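Local coordinates for protein prolyl 4-hydroxylase (Paramecium bursaria Chlorella virus 1, PDB 5C5T) that probably hydroxylates proline residues in collagen-like sequences, as a member of the iron- and 2-oxoglutarate-dependent dioxygenases, at residues A56-L62 with T88-E94; L154-Y160 with T187-V193. All coordinates share one frame; numbering follows the deposited sequence.

Contact 1 of 2, residues A56-L62 with T88-E94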
loop_
_atom_site.group_PDB
_atom_site.type_symbol
_atom_site.label_atom_id
_atom_site.label_comp_id
_atom_site.label_asym_id
_atom_site.label_seq_id
_atom_site.Cartn_x
_atom_site.Cartn_y
_atom_site.Cartn_z
ATOM N N ALA A 56 -5.482 16.625 -5.456
ATOM C CA ALA A 56 -4.455 16.613 -6.492
ATOM C C ALA A 56 -4.710 15.420 -7.404
ATOM O O ALA A 56 -4.601 15.559 -8.622
ATOM C CB ALA A 56 -3.040 16.566 -5.886
ATOM N N ALA A 57 -5.084 14.272 -6.839
ATOM C CA ALA A 57 -5.380 13.092 -7.657
ATOM C C ALA A 57 -6.672 13.285 -8.543
ATOM O O ALA A 57 -6.704 12.898 -9.700
ATOM C CB ALA A 57 -5.502 11.843 -6.744
ATOM N N ILE A 58 -7.706 13.914 -7.991
ATOM C CA ILE A 58 -8.922 14.218 -8.754
ATOM C C ILE A 58 -8.553 15.128 -9.924
ATOM O O ILE A 58 -9.025 14.907 -11.047
ATOM C CB ILE A 58 -9.978 14.833 -7.833
ATOM C CG1 ILE A 58 -10.546 13.758 -6.887
ATOM C CG2 ILE A 58 -11.137 15.465 -8.631
ATOM C CD1 ILE A 58 -11.388 14.347 -5.750
ATOM N N LYS A 59 -7.703 16.126 -9.682
ATOM C CA LYS A 59 -7.283 17.033 -10.771
ATOM C C LYS A 59 -6.523 16.305 -11.896
ATOM O O LYS A 59 -6.516 16.792 -13.033
ATOM C CB LYS A 59 -6.455 18.198 -10.209
ATOM C CG LYS A 59 -7.332 19.229 -9.460
ATOM C CD LYS A 59 -6.659 20.606 -9.384
ATOM C CE LYS A 59 -7.516 21.633 -8.644
ATOM N NZ LYS A 59 -7.167 21.682 -7.193
ATOM N N LYS A 60 -5.942 15.142 -11.591
ATOM C CA LYS A 60 -5.260 14.300 -12.580
ATOM C C LYS A 60 -6.173 13.282 -13.256
ATOM O O LYS A 60 -5.703 12.475 -14.079
ATOM C CB LYS A 60 -4.079 13.578 -11.918
ATOM C CG LYS A 60 -2.966 14.510 -11.557
ATOM C CD LYS A 60 -2.098 13.945 -10.420
ATOM C CE LYS A 60 -1.347 12.653 -10.733
ATOM N NZ LYS A 60 -0.259 12.833 -11.706
ATOM N N GLY A 61 -7.455 13.279 -12.897
ATOM C CA GLY A 61 -8.443 12.472 -13.571
ATOM C C GLY A 61 -8.909 11.249 -12.806
ATOM O O GLY A 61 -9.556 10.368 -13.407
ATOM N N LEU A 62 -8.621 11.185 -11.509
ATOM C CA LEU A 62 -8.894 9.939 -10.745
ATOM C C LEU A 62 -10.317 9.446 -10.936
ATOM O O LEU A 62 -10.532 8.239 -11.032
ATOM C CB LEU A 62 -8.614 10.116 -9.246
ATOM C CG LEU A 62 -8.901 8.943 -8.314
ATOM C CD1 LEU A 62 -7.988 7.786 -8.668
ATOM C CD2 LEU A 62 -8.730 9.345 -6.837
ATOM N N THR A 88 -4.314 6.653 -10.463
ATOM C CA THR A 88 -3.397 7.575 -11.103
ATOM C C THR A 88 -2.018 7.506 -10.452
ATOM O O THR A 88 -1.870 6.956 -9.347
ATOM C CB THR A 88 -3.961 9.016 -11.089
ATOM O OG1 THR A 88 -3.151 9.858 -11.900
ATOM C CG2 THR A 88 -4.077 9.597 -9.657
ATOM N N TRP A 89 -1.008 7.966 -11.183
ATOM C CA TRP A 89 0.391 7.964 -10.722
ATOM C C TRP A 89 0.993 9.350 -10.569
ATOM O O TRP A 89 0.741 10.216 -11.384
ATOM C CB TRP A 89 1.295 7.201 -11.685
ATOM C CG TRP A 89 0.938 5.760 -11.871
ATOM C CD1 TRP A 89 0.135 5.243 -12.843
ATOM C CD2 TRP A 89 1.442 4.625 -11.112
ATOM N NE1 TRP A 89 0.091 3.862 -12.737
ATOM C CE2 TRP A 89 0.865 3.466 -11.673
ATOM C CE3 TRP A 89 2.310 4.483 -10.037
ATOM C CZ2 TRP A 89 1.118 2.187 -11.163
ATOM C CZ3 TRP A 89 2.567 3.198 -9.528
ATOM C CH2 TRP A 89 1.995 2.081 -10.105
ATOM N N PHE A 90 1.858 9.508 -9.568
ATOM C CA PHE A 90 2.557 10.768 -9.309
ATOM C C PHE A 90 4.032 10.622 -9.631
ATOM O O PHE A 90 4.669 9.598 -9.283
ATOM C CB PHE A 90 2.389 11.182 -7.846
ATOM C CG PHE A 90 1.029 11.721 -7.518
ATOM C CD1 PHE A 90 -0.009 10.868 -7.296
ATOM C CD2 PHE A 90 0.776 13.079 -7.461
ATOM C CE1 PHE A 90 -1.275 11.320 -7.046
ATOM C CE2 PHE A 90 -0.517 13.557 -7.156
ATOM C CZ PHE A 90 -1.547 12.655 -6.951
ATOM N N MET A 91 4.564 11.611 -10.353
ATOM C CA MET A 91 5.989 11.714 -10.592
ATOM C C MET A 91 6.723 12.065 -9.307
ATOM O O MET A 91 6.126 12.651 -8.397
ATOM C CB MET A 91 6.292 12.754 -11.654
ATOM C CG MET A 91 5.619 12.470 -13.008
ATOM S SD MET A 91 6.213 10.966 -13.788
ATOM C CE MET A 91 4.897 9.825 -13.533
ATOM N N PRO A 92 8.004 11.673 -9.227
ATOM C CA PRO A 92 8.858 12.085 -8.109
ATOM C C PRO A 92 8.806 13.604 -7.977
ATOM O O PRO A 92 8.875 14.311 -8.995
ATOM C CB PRO A 92 10.240 11.592 -8.515
ATOM C CG PRO A 92 9.987 10.453 -9.470
ATOM C CD PRO A 92 8.723 10.827 -10.194
ATOM N N GLY A 93 8.597 14.116 -6.766
ATOM C CA GLY A 93 8.589 15.556 -6.558
ATOM C C GLY A 93 7.388 16.336 -7.082
ATOM O O GLY A 93 7.356 17.558 -7.005
ATOM N N GLU A 94 6.355 15.630 -7.561
ATOM C CA GLU A 94 5.194 16.284 -8.144
ATOM C C GLU A 94 4.411 17.062 -7.087
ATOM O O GLU A 94 3.864 18.137 -7.364
ATOM C CB GLU A 94 4.273 15.244 -8.832
ATOM C CG GLU A 94 3.093 15.854 -9.521
ATOM C CD GLU A 94 2.284 14.891 -10.343
ATOM O OE1 GLU A 94 2.829 13.836 -10.728
ATOM O OE2 GLU A 94 1.100 15.213 -10.650
#

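Contact 2 of 2, residues L154-Y160 with T187-V193. With AKG (2-oxoglutaric acid), chain C.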
loop_
_atom_site.group_PDB
_atom_site.type_symbol
_atom_site.label_atom_id
_atom_site.label_comp_id
_atom_site.label_asym_id
_atom_site.label_seq_id
_atom_site.Cartn_x
_atom_site.Cartn_y
_atom_site.Cartn_z
ATOM N N LEU A 154 9.670 -5.424 -2.734
ATOM C CA LEU A 154 9.989 -6.025 -1.428
ATOM C C LEU A 154 8.990 -5.716 -0.323
ATOM O O LEU A 154 8.852 -6.515 0.612
ATOM C CB LEU A 154 11.364 -5.587 -1.004
ATOM C CG LEU A 154 12.497 -5.890 -1.970
ATOM C CD1 LEU A 154 13.767 -5.323 -1.436
ATOM C CD2 LEU A 154 12.693 -7.348 -2.164
ATOM N N ALA A 155 8.324 -4.585 -0.425
ATOM C CA ALA A 155 7.425 -4.147 0.619
ATOM C C ALA A 155 6.462 -3.104 0.082
ATOM O O ALA A 155 6.676 -2.491 -1.000
ATOM C CB ALA A 155 8.231 -3.608 1.832
ATOM N N THR A 156 5.403 -2.897 0.841
ATOM C CA THR A 156 4.356 -1.931 0.549
ATOM C C THR A 156 4.061 -1.040 1.741
ATOM O O THR A 156 3.877 -1.546 2.824
ATOM C CB THR A 156 3.026 -2.635 0.174
ATOM O OG1 THR A 156 3.211 -3.602 -0.897
ATOM C CG2 THR A 156 1.912 -1.644 -0.205
ATOM N N LEU A 157 3.959 0.286 1.519
ATOM C CA LEU A 157 3.430 1.215 2.508
ATOM C C LEU A 157 2.186 1.838 1.861
ATOM O O LEU A 157 2.256 2.520 0.862
ATOM C CB LEU A 157 4.473 2.222 2.952
ATOM C CG LEU A 157 3.990 3.003 4.185
ATOM C CD1 LEU A 157 5.071 3.330 5.217
ATOM C CD2 LEU A 157 3.273 4.243 3.705
ATOM N N MET A 158 1.039 1.541 2.445
ATOM C CA MET A 158 -0.240 1.989 1.902
ATOM C C MET A 158 -0.889 2.936 2.935
ATOM O O MET A 158 -0.979 2.623 4.147
ATOM C CB MET A 158 -1.186 0.827 1.601
ATOM C CG MET A 158 -2.543 1.255 1.043
ATOM S SD MET A 158 -3.745 -0.083 0.873
ATOM C CE MET A 158 -3.807 -0.702 2.534
ATOM N N VAL A 159 -1.329 4.103 2.457
ATOM C CA VAL A 159 -2.012 5.079 3.319
ATOM C C VAL A 159 -3.463 5.180 2.946
ATOM O O VAL A 159 -3.779 5.336 1.762
ATOM C CB VAL A 159 -1.377 6.491 3.219
ATOM C CG1 VAL A 159 -1.946 7.382 4.320
ATOM C CG2 VAL A 159 0.075 6.441 3.270
ATOM N N TYR A 160 -4.366 5.084 3.930
ATOM C CA TYR A 160 -5.806 5.365 3.673
ATOM C C TYR A 160 -6.019 6.869 3.636
ATOM O O TYR A 160 -5.776 7.553 4.643
ATOM C CB TYR A 160 -6.715 4.743 4.756
ATOM C CG TYR A 160 -6.583 3.229 4.902
ATOM C CD1 TYR A 160 -7.014 2.393 3.928
ATOM C CD2 TYR A 160 -6.006 2.678 6.037
ATOM C CE1 TYR A 160 -6.881 0.996 4.052
ATOM C CE2 TYR A 160 -5.850 1.295 6.169
ATOM C CZ TYR A 160 -6.298 0.469 5.166
ATOM O OH TYR A 160 -6.174 -0.909 5.318
ATOM N N THR A 187 -4.188 6.759 8.405
ATOM C CA THR A 187 -3.521 5.549 8.878
ATOM C C THR A 187 -2.775 4.887 7.756
ATOM O O THR A 187 -3.271 4.821 6.646
ATOM C CB THR A 187 -4.544 4.564 9.454
ATOM O OG1 THR A 187 -5.176 5.120 10.640
ATOM C CG2 THR A 187 -3.950 3.219 9.791
ATOM N N SER A 188 -1.578 4.409 8.064
ATOM C CA SER A 188 -0.821 3.595 7.100
ATOM C C SER A 188 -0.766 2.138 7.551
ATOM O O SER A 188 -0.794 1.816 8.757
ATOM C CB SER A 188 0.626 4.123 6.884
ATOM O OG SER A 188 1.382 4.066 8.085
ATOM N N ILE A 189 -0.647 1.248 6.552
ATOM C CA ILE A 189 -0.325 -0.152 6.774
ATOM C C ILE A 189 0.922 -0.424 5.973
ATOM O O ILE A 189 0.948 -0.215 4.760
ATOM C CB ILE A 189 -1.425 -1.142 6.350
ATOM C CG1 ILE A 189 -2.753 -0.909 7.074
ATOM C CG2 ILE A 189 -0.976 -2.540 6.623
ATOM C CD1 ILE A 189 -2.710 -1.139 8.584
ATOM N N PHE A 190 1.963 -0.853 6.659
ATOM C CA PHE A 190 3.198 -1.375 6.043
ATOM C C PHE A 190 3.177 -2.925 6.024
ATOM O O PHE A 190 2.881 -3.566 7.042
ATOM C CB PHE A 190 4.433 -0.882 6.804
ATOM C CG PHE A 190 5.718 -1.463 6.306
ATOM C CD1 PHE A 190 6.381 -0.874 5.252
ATOM C CD2 PHE A 190 6.224 -2.624 6.840
ATOM C CE1 PHE A 190 7.577 -1.406 4.776
ATOM C CE2 PHE A 190 7.415 -3.183 6.360
ATOM C CZ PHE A 190 8.077 -2.575 5.326
ATOM N N PHE A 191 3.514 -3.565 4.896
ATOM C CA PHE A 191 3.703 -4.990 4.955
ATOM C C PHE A 191 4.797 -5.475 4.030
ATOM O O PHE A 191 5.039 -4.919 2.957
ATOM C CB PHE A 191 2.376 -5.771 4.654
ATOM C CG PHE A 191 1.722 -5.441 3.322
ATOM C CD1 PHE A 191 0.807 -4.404 3.209
ATOM C CD2 PHE A 191 1.971 -6.221 2.158
ATOM C CE1 PHE A 191 0.165 -4.143 2.003
ATOM C CE2 PHE A 191 1.368 -5.926 0.960
ATOM C CZ PHE A 191 0.430 -4.904 0.891
ATOM N N TRP A 192 5.427 -6.555 4.455
ATOM C CA TRP A 192 6.486 -7.178 3.654
ATOM C C TRP A 192 5.898 -7.987 2.508
ATOM O O TRP A 192 4.892 -8.662 2.662
ATOM C CB TRP A 192 7.378 -8.075 4.531
ATOM C CG TRP A 192 8.236 -7.294 5.434
ATOM C CD1 TRP A 192 7.984 -7.004 6.734
ATOM C CD2 TRP A 192 9.480 -6.655 5.106
ATOM N NE1 TRP A 192 9.006 -6.226 7.249
ATOM C CE2 TRP A 192 9.940 -6.013 6.271
ATOM C CE3 TRP A 192 10.273 -6.597 3.942
ATOM C CZ2 TRP A 192 11.150 -5.292 6.308
ATOM C CZ3 TRP A 192 11.478 -5.888 3.987
ATOM C CH2 TRP A 192 11.899 -5.255 5.154
ATOM N N VAL A 193 6.505 -7.853 1.335
ATOM C CA VAL A 193 6.066 -8.545 0.111
ATOM C C VAL A 193 7.045 -9.671 -0.288
ATOM O O VAL A 193 6.632 -10.769 -0.674
ATOM C CB VAL A 193 5.887 -7.518 -1.047
ATOM C CG1 VAL A 193 5.547 -8.250 -2.401
ATOM C CG2 VAL A 193 4.770 -6.543 -0.751
HETATM C C1 AKG C . -3.046 -2.815 -3.877
HETATM O O1 AKG C . -3.336 -1.728 -4.464
HETATM O O2 AKG C . -2.101 -3.513 -4.332
HETATM C C2 AKG C . -3.900 -3.308 -2.742
HETATM O O5 AKG C . -3.780 -4.456 -2.412
HETATM C C3 AKG C . -4.894 -2.355 -2.057
HETATM C C4 AKG C . -5.576 -2.996 -0.876
HETATM C C5 AKG C . -6.801 -2.235 -0.438
HETATM O O3 AKG C . -7.424 -1.508 -1.260
HETATM O O4 AKG C . -7.178 -2.322 0.770
#

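Contact 1 of 2, residues A56-L62 with T88-E94
A partly buried junction, in which Lys60 lies over Phe90 and pairs with Glu94, joins the C-terminal end of helix 47-59 to the segment 88-94, which lies on edge strand 86-89 of the larger sheet. One lysine here combines a salt bridge with a cation-pi interaction. Its chain bends at the last two torsions (chi3 64°, chi4 69°), which lays Lys60 CE over the centre of the Phe90 ring in a CH-pi contact, 3.7 Å from the centroid. Lys60 NZ stays over the same face, 4.5 Å from the Phe90 centroid, and makes the cation-pi contact. From there Lys60 NZ gives a hydrogen bond of 2.8 Å to Trp89 O, tilted out of that carbonyl's plane. Lys60 NZ also meets Glu94 OE2 at 2.9 Å, on its syn lone pair, in a salt bridge, with a weak bond to Glu94 OE1. Glu94 arrives from the opposite direction on an extended chain. Glu94 OE1 accepts Met91 N at 2.8 Å, nearly in line with the C-O bond, adding a side-chain link to the type II turn from Met91 to Glu94, which Glu94 N to Met91 O already closes. Ala57 packs its CB 4.0 Å from Phe90 CZ and 3.9 Å from Thr88 CG2, while its N lies at the ring edge. Just after Lys60 the helix closes in a Schellman motif at Gly61. With a carbonyl, a carboxylate and an aromatic face all about its ammonium group, Lys60 is probably kept positively charged, and its aliphatic carbons serve as packing surface for the phenyl ring.

Contact 2 of 2, residues L154-Y160 with T187-V193
Met158 O is approached by two groups of the neighbouring strand: Ile189 N donates to it at 2.8 Å, and Ser188 CA comes to 3.1 Å in a CA-H...O contact. This is the middle of an antiparallel strand pair, 153-160 against 188-192, in the larger sheet of the double-stranded beta-helix (jelly-roll) fold of 2-oxoglutarate oxygenases. Met158 with Ile189 and Thr156 with Phe191 are hydrogen-bonded pairs; Ala155-Trp192, Leu157-Phe190 and Val159-Ser188 are non-hydrogen-bonded ones. The bond from Val193 N to Leu154 O, 44° out of the carbonyl plane, continues the pairing at one end, where Leu154 and Ala155 form a classic bulge opposite Ile224.

One face of the pair carries Ala155, Leu157, Phe190 and Trp192. Ala155 CB rests 3.6 Å from Phe190 CZ, and the phenyl ring in turn meets Phe108 of helix 96-109. On the other face Thr156, Met158 and Phe191 border the metal and 2-oxoglutarate site, while Ile189 packs against Tyr160. There Thr156 CB lies 3.5 Å above the Phe191 ring plane, offset toward the rim. Phe191 comes alongside Thr156 because its CG is held between the backbone N and carbonyl carbon (chi1 56°), and its ring also meets His207, a zinc ligand. Thr156 OG1 is hydrogen-bonded to Asp140 OD2, making it a second-shell partner of another zinc ligand. Near the far end, Tyr160 lays CE2 3.9 Å from Ile189 CG1 and is hydrogen-bonded through OH to Thr172 OG1, itself bonded to 2-oxoglutarate. Met158 touches the cosubstrate directly, its SD 3.9 Å from C4.

Both contacts reach the same six-stranded sheet but at different depths: contact 1 sits on its edge strand 86-89, contact 2 joins two inner strands near the centre of the chain. Strands 120-129 and 217-225 lie between them, and the contact centres are 19 Å apart, with nearest atoms about 10 Å apart and no touch. Contact 2 lines the metal and 2-oxoglutarate site, Phe191 coming within about 5 Å of the zinc. Contact 1 is peripheral to that site; its closest approach is through Trp89, whose side chain is about 9 Å from 2-oxoglutarate and about 7 Å from that of the ligand-binding Asn221.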